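Local atomic coordinates of type I modular polyketide synthase (Streptomyces albus subsp. albus, PDB entry 6IYT), a protein that probably selects ethylmalonyl-coenzyme A and transfers its acyl group as the acyltransferase of module 14 of the salinomycin assembly line. Residues 45-50 and 104-109; 35-40 and 429-434; 257-262 and 279-284. One frame throughout, in Å; residues are numbered along the deposited sequence.

Contact 1: residues 45-50 and 104-109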
loop_
_atom_site.group_PDB
_atom_site.type_symbol
_atom_site.label_atom_id
_atom_site.label_comp_id
_atom_site.label_asym_id
_atom_site.label_seq_id
_atom_site.Cartn_x
_atom_site.Cartn_y
_atom_site.Cartn_z
ATOM N N TRP A 45 9.724 -19.352 -9.811
ATOM C CA TRP A 45 10.119 -19.752 -11.138
ATOM C C TRP A 45 9.247 -18.971 -12.133
ATOM O O TRP A 45 8.016 -19.174 -12.172
ATOM C CB TRP A 45 9.850 -21.243 -11.341
ATOM C CG TRP A 45 10.851 -22.151 -10.768
ATOM C CD1 TRP A 45 11.939 -21.813 -9.986
ATOM C CD2 TRP A 45 10.929 -23.564 -10.981
ATOM N NE1 TRP A 45 12.628 -22.949 -9.637
ATOM C CE2 TRP A 45 12.035 -24.034 -10.243
ATOM C CE3 TRP A 45 10.149 -24.489 -11.715
ATOM C CZ2 TRP A 45 12.387 -25.392 -10.213
ATOM C CZ3 TRP A 45 10.505 -25.806 -11.704
ATOM C CH2 TRP A 45 11.619 -26.256 -10.958
ATOM N N ILE A 46 9.850 -18.047 -12.877
ATOM C CA ILE A 46 9.087 -17.211 -13.782
ATOM C C ILE A 46 9.180 -17.789 -15.189
ATOM O O ILE A 46 10.148 -18.434 -15.509
ATOM C CB ILE A 46 9.512 -15.734 -13.766
ATOM C CG1 ILE A 46 10.855 -15.540 -14.424
ATOM C CG2 ILE A 46 9.546 -15.208 -12.334
ATOM C CD1 ILE A 46 11.234 -14.098 -14.550
ATOM N N VAL A 47 8.046 -17.812 -15.876
ATOM C CA VAL A 47 7.956 -18.386 -17.240
ATOM C C VAL A 47 7.184 -17.430 -18.134
ATOM O O VAL A 47 6.189 -16.837 -17.699
ATOM C CB VAL A 47 7.206 -19.754 -17.199
ATOM C CG1 VAL A 47 7.422 -20.546 -18.471
ATOM C CG2 VAL A 47 7.654 -20.564 -16.011
ATOM N N SER A 48 7.564 -17.330 -19.418
ATOM C CA SER A 48 6.821 -16.501 -20.336
ATOM C C SER A 48 6.942 -16.994 -21.754
ATOM O O SER A 48 7.878 -17.744 -22.098
ATOM C CB SER A 48 7.273 -15.037 -20.260
ATOM O OG SER A 48 8.599 -14.876 -20.740
ATOM N N ALA A 49 5.949 -16.649 -22.543
ATOM C CA ALA A 49 5.865 -17.096 -23.952
ATOM C C ALA A 49 4.960 -16.138 -24.709
ATOM O O ALA A 49 4.509 -15.149 -24.154
ATOM C CB ALA A 49 5.311 -18.501 -24.016
ATOM N N LYS A 50 4.768 -16.380 -26.012
ATOM C CA LYS A 50 4.107 -15.390 -26.877
ATOM C C LYS A 50 2.624 -15.659 -27.059
ATOM O O LYS A 50 1.907 -14.833 -27.615
ATOM C CB LYS A 50 4.777 -15.347 -28.243
ATOM C CG LYS A 50 6.236 -14.999 -28.164
ATOM C CD LYS A 50 6.825 -14.926 -29.539
ATOM C CE LYS A 50 8.329 -15.016 -29.514
ATOM N NZ LYS A 50 8.865 -14.444 -30.785
ATOM N N THR A 104 5.688 -29.646 -9.751
ATOM C CA THR A 104 4.242 -29.874 -9.584
ATOM C C THR A 104 3.425 -28.590 -9.883
ATOM O O THR A 104 2.340 -28.632 -10.498
ATOM C CB THR A 104 3.966 -30.356 -8.126
ATOM O OG1 THR A 104 4.282 -31.747 -8.029
ATOM C CG2 THR A 104 2.527 -30.127 -7.718
ATOM N N GLY A 105 3.958 -27.449 -9.465
ATOM C CA GLY A 105 3.235 -26.197 -9.571
ATOM C C GLY A 105 3.152 -25.664 -10.987
ATOM O O GLY A 105 2.335 -24.801 -11.283
ATOM N N LEU A 106 4.011 -26.166 -11.868
ATOM C CA LEU A 106 3.953 -25.776 -13.281
ATOM C C LEU A 106 2.653 -26.238 -13.889
ATOM O O LEU A 106 2.205 -25.707 -14.885
ATOM C CB LEU A 106 5.127 -26.361 -14.065
ATOM C CG LEU A 106 6.474 -25.716 -13.831
ATOM C CD1 LEU A 106 7.609 -26.600 -14.299
ATOM C CD2 LEU A 106 6.541 -24.368 -14.499
ATOM N N GLU A 107 2.010 -27.202 -13.250
ATOM C CA GLU A 107 0.717 -27.653 -13.710
ATOM C C GLU A 107 -0.379 -26.663 -13.363
ATOM O O GLU A 107 -1.409 -26.630 -14.021
ATOM C CB GLU A 107 0.384 -29.031 -13.123
ATOM C CG GLU A 107 1.164 -30.181 -13.749
ATOM C CD GLU A 107 1.420 -31.324 -12.773
ATOM O OE1 GLU A 107 1.064 -31.186 -11.578
ATOM O OE2 GLU A 107 2.044 -32.337 -13.186
ATOM N N ALA A 108 -0.124 -25.794 -12.388
ATOM C CA ALA A 108 -1.136 -24.815 -11.961
ATOM C C ALA A 108 -0.503 -23.610 -11.306
ATOM O O ALA A 108 -0.460 -23.517 -10.074
ATOM C CB ALA A 108 -2.106 -25.459 -10.992
ATOM N N PRO A 109 0.087 -22.733 -12.108
ATOM C CA PRO A 109 0.938 -21.727 -11.498
ATOM C C PRO A 109 0.185 -20.837 -10.515
ATOM O O PRO A 109 -1.005 -20.531 -10.717
ATOM C CB PRO A 109 1.409 -20.907 -12.693
ATOM C CG PRO A 109 1.445 -21.910 -13.804
ATOM C CD PRO A 109 0.244 -22.778 -13.566
#
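Leu106 reaches from the loop after helix 99-105 to the side chains of Trp45 and Val47 on strand 43-49, an outer strand of the three-stranded antiparallel sheet in the small linker domain that accompanies the acyltransferase of modular polyketide synthases. The two methyls of the leucine divide the work. CG of Leu106 is anti to its carbonyl carbon (chi1 -74°), which sends both toward the strand. CD1 lies in the plane of the indole at the edge of its six-membered ring, with CZ3 of Trp45 4.0 Å from CD1 of Leu106, and the two side chains cross at about a right angle. The second branch serves the valine two residues along the strand: CD2 of Leu106 stands 4.2 Å from CG2 of Val47. Trp45 and Val47 fall on the same face of the strand, and both also pack on helix 52-67, while Leu106 touches Val94 of the central strand 90-96. The indole has further support from Leu77 and Leu81 of helix 74-84, and its buried NE1 is satisfied by the carbonyl of Ala74, which helps set the turn of the ring. Leu106 itself is the second residue of a type I beta turn that runs from Gly105 to Ala108, and its carbonyl O accepts from NE of Arg59. The turn is closed by the bond from N of Ala108 to O of Gly105, 2.9 Å.

Contact 2: residues 35-40 and 429-434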
loop_
_atom_site.group_PDB
_atom_site.type_symbol
_atom_site.label_atom_id
_atom_site.label_comp_id
_atom_site.label_asym_id
_atom_site.label_seq_id
_atom_site.Cartn_x
_atom_site.Cartn_y
_atom_site.Cartn_z
ATOM N N ALA A 35 19.977 -7.797 1.455
ATOM C CA ALA A 35 19.263 -8.657 0.522
ATOM C C ALA A 35 17.780 -8.420 0.709
ATOM O O ALA A 35 17.336 -8.188 1.826
ATOM C CB ALA A 35 19.586 -10.114 0.805
ATOM N N LEU A 36 16.999 -8.710 -0.330
ATOM C CA LEU A 36 15.553 -8.718 -0.200
ATOM C C LEU A 36 15.084 -9.757 0.817
ATOM O O LEU A 36 14.257 -9.453 1.661
ATOM C CB LEU A 36 14.863 -8.934 -1.569
ATOM C CG LEU A 36 13.328 -9.048 -1.531
ATOM C CD1 LEU A 36 12.686 -7.827 -0.902
ATOM C CD2 LEU A 36 12.761 -9.251 -2.932
ATOM N N PHE A 37 15.621 -10.989 0.728
ATOM C CA PHE A 37 15.275 -12.059 1.670
ATOM C C PHE A 37 16.530 -12.677 2.296
ATOM O O PHE A 37 17.566 -12.813 1.625
ATOM C CB PHE A 37 14.470 -13.143 0.963
ATOM C CG PHE A 37 13.186 -12.650 0.366
ATOM C CD1 PHE A 37 12.211 -12.105 1.168
ATOM C CD2 PHE A 37 12.953 -12.749 -0.979
ATOM C CE1 PHE A 37 11.001 -11.706 0.640
ATOM C CE2 PHE A 37 11.752 -12.315 -1.525
ATOM C CZ PHE A 37 10.786 -11.781 -0.711
ATOM N N SER A 38 16.408 -13.090 3.556
ATOM C CA SER A 38 17.442 -13.868 4.221
ATOM C C SER A 38 17.000 -15.323 4.393
ATOM O O SER A 38 15.843 -15.664 4.187
ATOM C CB SER A 38 17.716 -13.278 5.595
ATOM O OG SER A 38 16.498 -13.211 6.331
ATOM N N GLY A 39 17.938 -16.174 4.792
ATOM C CA GLY A 39 17.635 -17.590 5.050
ATOM C C GLY A 39 17.220 -18.365 3.805
ATOM O O GLY A 39 17.818 -18.217 2.730
ATOM N N ASP A 40 16.132 -19.126 3.934
ATOM C CA ASP A 40 15.741 -20.113 2.921
ATOM C C ASP A 40 14.249 -19.989 2.598
ATOM O O ASP A 40 13.482 -20.917 2.816
ATOM C CB ASP A 40 16.048 -21.521 3.415
ATOM C CG ASP A 40 17.527 -21.829 3.392
ATOM O OD1 ASP A 40 18.151 -21.638 2.333
ATOM O OD2 ASP A 40 18.070 -22.233 4.441
ATOM N N ARG A 429 6.089 -15.272 0.722
ATOM C CA ARG A 429 5.104 -15.675 -0.274
ATOM C C ARG A 429 4.245 -14.474 -0.716
ATOM O O ARG A 429 4.027 -14.263 -1.914
ATOM C CB ARG A 429 4.223 -16.811 0.190
ATOM C CG ARG A 429 3.072 -17.060 -0.800
ATOM C CD ARG A 429 2.204 -18.223 -0.399
ATOM N NE ARG A 429 2.859 -19.476 -0.670
ATOM C CZ ARG A 429 2.855 -20.062 -1.867
ATOM N NH1 ARG A 429 3.425 -21.226 -2.016
ATOM N NH2 ARG A 429 2.184 -19.513 -2.893
ATOM N N ARG A 430 3.747 -13.706 0.237
ATOM C CA ARG A 430 2.943 -12.532 -0.102
ATOM C C ARG A 430 3.696 -11.510 -0.956
ATOM O O ARG A 430 3.159 -11.006 -1.942
ATOM C CB ARG A 430 2.393 -11.851 1.165
ATOM C CG ARG A 430 1.509 -10.660 0.877
ATOM C CD ARG A 430 0.271 -11.033 0.122
ATOM N NE ARG A 430 0.357 -10.738 -1.314
ATOM C CZ ARG A 430 -0.619 -10.955 -2.190
ATOM N NH1 ARG A 430 -1.691 -11.667 -1.845
ATOM N NH2 ARG A 430 -0.477 -10.561 -3.449
ATOM N N VAL A 431 4.929 -11.206 -0.596
ATOM C CA VAL A 431 5.746 -10.273 -1.394
ATOM C C VAL A 431 5.900 -10.813 -2.812
ATOM O O VAL A 431 5.722 -10.082 -3.792
ATOM C CB VAL A 431 7.113 -10.030 -0.756
ATOM C CG1 VAL A 431 7.995 -9.188 -1.660
ATOM C CG2 VAL A 431 6.927 -9.342 0.606
ATOM N N LEU A 432 6.394 -12.036 -2.924
ATOM C CA LEU A 432 6.598 -12.628 -4.249
ATOM C C LEU A 432 5.313 -12.691 -5.055
ATOM O O LEU A 432 5.347 -12.569 -6.301
ATOM C CB LEU A 432 7.199 -14.026 -4.120
ATOM C CG LEU A 432 8.643 -14.110 -3.597
ATOM C CD1 LEU A 432 9.060 -15.568 -3.467
ATOM C CD2 LEU A 432 9.608 -13.361 -4.490
ATOM N N THR A 433 4.197 -12.967 -4.382
ATOM C CA THR A 433 2.875 -12.990 -5.038
ATOM C C THR A 433 2.456 -11.613 -5.586
ATOM O O THR A 433 2.091 -11.493 -6.742
ATOM C CB THR A 433 1.788 -13.585 -4.122
ATOM O OG1 THR A 433 2.163 -14.919 -3.735
ATOM C CG2 THR A 433 0.468 -13.650 -4.850
ATOM N N SER A 434 2.717 -10.561 -4.829
ATOM C CA SER A 434 2.467 -9.230 -5.307
ATOM C C SER A 434 3.398 -8.849 -6.449
ATOM O O SER A 434 2.961 -8.261 -7.466
ATOM C CB SER A 434 2.564 -8.230 -4.151
ATOM O OG SER A 434 1.512 -8.479 -3.228
#
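The N-terminal loop that leads into strand 43-49 packs on helix 428-439 through the ring of Phe37, which meets the side chains of Val431 and Leu432. The ring advances with CG anti to the carbonyl carbon (chi1 -60°) and offers its far end to the helix. CE2 of Phe37 lies 3.8 Å from CD2 of Leu432, and that methyl sits at the ring edge, near its plane. The neighbouring corner is occupied by the valine, whose CG1 stands 3.9 Å from CZ of Phe37, the two side chains coming from opposite directions. One face of the ring is covered from within the loop, where CG of Leu36 rides 3.6 Å above the plane, over the centre. Residues near the N terminus are so brought against a helix close to the C-terminal end of the acyltransferase domain, and the hydrophobic patch extends to Val198 of helix 181-200 and Leu95 of strand 90-96. Away from Phe37, polar side chains add to the backbone bonds of the helix. OG1 of Thr433 donates to O of Arg429 at 2.7 Å, approaching from above the carbonyl plane, and that oxygen also accepts from the backbone N of Thr433. NH2 of Arg430 bonds OG of Ser434 at 2.9 Å, with a bent N-H...O angle of 139°; this OG is also hydrogen-bonded to O of Thr420, and the guanidinium forms salt bridges to Glu425 and Glu437.

Contact 3: residues 257-262 and 279-284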
loop_
_atom_site.group_PDB
_atom_site.type_symbol
_atom_site.label_atom_id
_atom_site.label_comp_id
_atom_site.label_asym_id
_atom_site.label_seq_id
_atom_site.Cartn_x
_atom_site.Cartn_y
_atom_site.Cartn_z
ATOM N N LEU A 257 -21.445 3.151 -1.299
ATOM C CA LEU A 257 -22.468 3.793 -2.108
ATOM C C LEU A 257 -21.876 5.075 -2.687
ATOM O O LEU A 257 -20.963 5.634 -2.116
ATOM C CB LEU A 257 -23.658 4.173 -1.256
ATOM C CG LEU A 257 -24.598 3.111 -0.712
ATOM C CD1 LEU A 257 -25.588 3.806 0.187
ATOM C CD2 LEU A 257 -25.319 2.329 -1.817
ATOM N N PRO A 258 -22.470 5.581 -3.762
ATOM C CA PRO A 258 -22.114 6.867 -4.352
ATOM C C PRO A 258 -22.338 8.004 -3.376
ATOM O O PRO A 258 -23.274 7.952 -2.589
ATOM C CB PRO A 258 -23.073 6.992 -5.558
ATOM C CG PRO A 258 -23.568 5.622 -5.821
ATOM C CD PRO A 258 -23.527 4.882 -4.519
ATOM N N ALA A 259 -21.522 9.056 -3.478
ATOM C CA ALA A 259 -21.647 10.211 -2.593
ATOM C C ALA A 259 -23.077 10.712 -2.503
ATOM O O ALA A 259 -23.569 10.958 -1.432
ATOM C CB ALA A 259 -20.724 11.330 -3.031
ATOM N N ALA A 260 -23.741 10.874 -3.645
ATOM C CA ALA A 260 -25.074 11.483 -3.644
ATOM C C ALA A 260 -26.057 10.667 -2.807
ATOM O O ALA A 260 -26.904 11.233 -2.105
ATOM C CB ALA A 260 -25.598 11.636 -5.064
ATOM N N GLU A 261 -26.000 9.347 -2.923
ATOM C CA GLU A 261 -26.873 8.495 -2.153
ATOM C C GLU A 261 -26.580 8.640 -0.655
ATOM O O GLU A 261 -27.479 8.641 0.157
ATOM C CB GLU A 261 -26.713 7.029 -2.588
ATOM C CG GLU A 261 -28.017 6.347 -2.979
ATOM C CD GLU A 261 -27.934 5.579 -4.307
ATOM O OE1 GLU A 261 -26.885 4.958 -4.586
ATOM O OE2 GLU A 261 -28.965 5.518 -5.022
ATOM N N VAL A 262 -25.311 8.707 -0.290
ATOM C CA VAL A 262 -24.952 8.859 1.113
ATOM C C VAL A 262 -25.400 10.231 1.689
ATOM O O VAL A 262 -25.948 10.288 2.789
ATOM C CB VAL A 262 -23.452 8.663 1.341
ATOM C CG1 VAL A 262 -23.116 8.905 2.792
ATOM C CG2 VAL A 262 -23.053 7.256 0.943
ATOM N N ALA A 279 -16.420 12.338 4.294
ATOM C CA ALA A 279 -15.018 12.552 4.679
ATOM C C ALA A 279 -14.055 12.186 3.565
ATOM O O ALA A 279 -12.878 12.536 3.624
ATOM C CB ALA A 279 -14.687 11.724 5.911
ATOM N N GLY A 280 -14.544 11.510 2.536
ATOM C CA GLY A 280 -13.679 11.049 1.461
ATOM C C GLY A 280 -14.470 10.533 0.286
ATOM O O GLY A 280 -15.460 9.862 0.454
ATOM N N ASN A 281 -13.932 10.737 -0.893
ATOM C CA ASN A 281 -14.421 10.069 -2.098
ATOM C C ASN A 281 -13.349 9.187 -2.672
ATOM O O ASN A 281 -12.330 9.687 -3.134
ATOM C CB ASN A 281 -14.829 11.106 -3.145
ATOM C CG ASN A 281 -15.975 11.968 -2.686
ATOM O OD1 ASN A 281 -17.139 11.633 -2.896
ATOM N ND2 ASN A 281 -15.662 13.039 -2.002
ATOM N N ASN A 282 -13.560 7.870 -2.614
ATOM C CA ASN A 282 -12.533 6.908 -2.971
ATOM C C ASN A 282 -12.767 6.248 -4.306
ATOM O O ASN A 282 -11.824 5.700 -4.925
ATOM C CB ASN A 282 -12.425 5.843 -1.915
ATOM C CG ASN A 282 -11.734 6.334 -0.675
ATOM O OD1 ASN A 282 -11.259 7.478 -0.632
ATOM N ND2 ASN A 282 -11.849 5.560 0.397
ATOM N N GLY A 283 -14.024 6.205 -4.714
ATOM C CA GLY A 283 -14.380 5.757 -6.057
ATOM C C GLY A 283 -15.837 6.031 -6.319
ATOM O O GLY A 283 -16.535 6.565 -5.438
ATOM N N PRO A 284 -16.339 5.619 -7.508
ATOM C CA PRO A 284 -17.691 6.054 -7.895
ATOM C C PRO A 284 -18.743 5.497 -6.957
ATOM O O PRO A 284 -19.819 6.106 -6.790
ATOM C CB PRO A 284 -17.882 5.462 -9.299
ATOM C CG PRO A 284 -16.550 5.008 -9.755
ATOM C CD PRO A 284 -15.546 5.158 -8.652
#
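Pro258 and Pro284 meet through a carbonyl: O of Pro284 faces the flank of the ring of Pro258, the residue just before helix 259-266. Along Pro258, CB lies 3.6 Å from O of Pro284 and CG, one bond further out, 3.9 Å from the same oxygen, so both ring atoms border it, CB the nearer. Closer still is the backbone, where CA of Pro258 comes within 3.4 Å of O of Pro284 in a C-H...O contact with an angle of 131° at the hydrogen. The ring of Pro284 is turned to helix 401-411, touching Glu406, Thr407 and Asp410, while its carbonyl serves Pro258. One residue on, CB of Ala259 sits 3.6 Å from OD1 of Asn281. The asparagine leaves the strand with CG anti to its carbonyl carbon (chi1 -63°), which carries the amide across to the alanine methyl, a van der Waals touch only. Pro258 occupies the N-cap position of helix 259-266, and its O takes the first turn's bond from N of Val262, 3.2 Å. The strand itself is irregular: directly before Pro284, Asn282 and Gly283 both face Ser286 in a classic beta bulge. Asn282 packs on His212, part of a Gly-His-Ser-Gln-Gly sequence of the kind that probably holds the acyltransferase nucleophile. Helix 259-266 begins beside the end of strand 276-283, as the first crossover of a beta-alpha-beta-beta-alpha-beta unit whose antiparallel 4-1-3-2 order marks the ferredoxin-like small subdomain of acyltransferases.

Overall arrangement
From the N terminus, residues 35-40 come first and open contact 2, which ties the loop before strand 43-49 to helix 428-439 and makes a loop inside which both other contacts are nested. Within it, contact 1 is the first to close, joining the edge strand of the linker sheet to the loop after helix 99-105. Contact 3 follows in series, a short closure between the start of helix 259-266 and the end of strand 276-283 in the ferredoxin-like subdomain, and contact 2 closes last. The centres of contacts 1 and 2 are about 18 Å apart, without touching, whereas those of contacts 2 and 3 are about 37 Å apart, on opposite sides of the chain's centre.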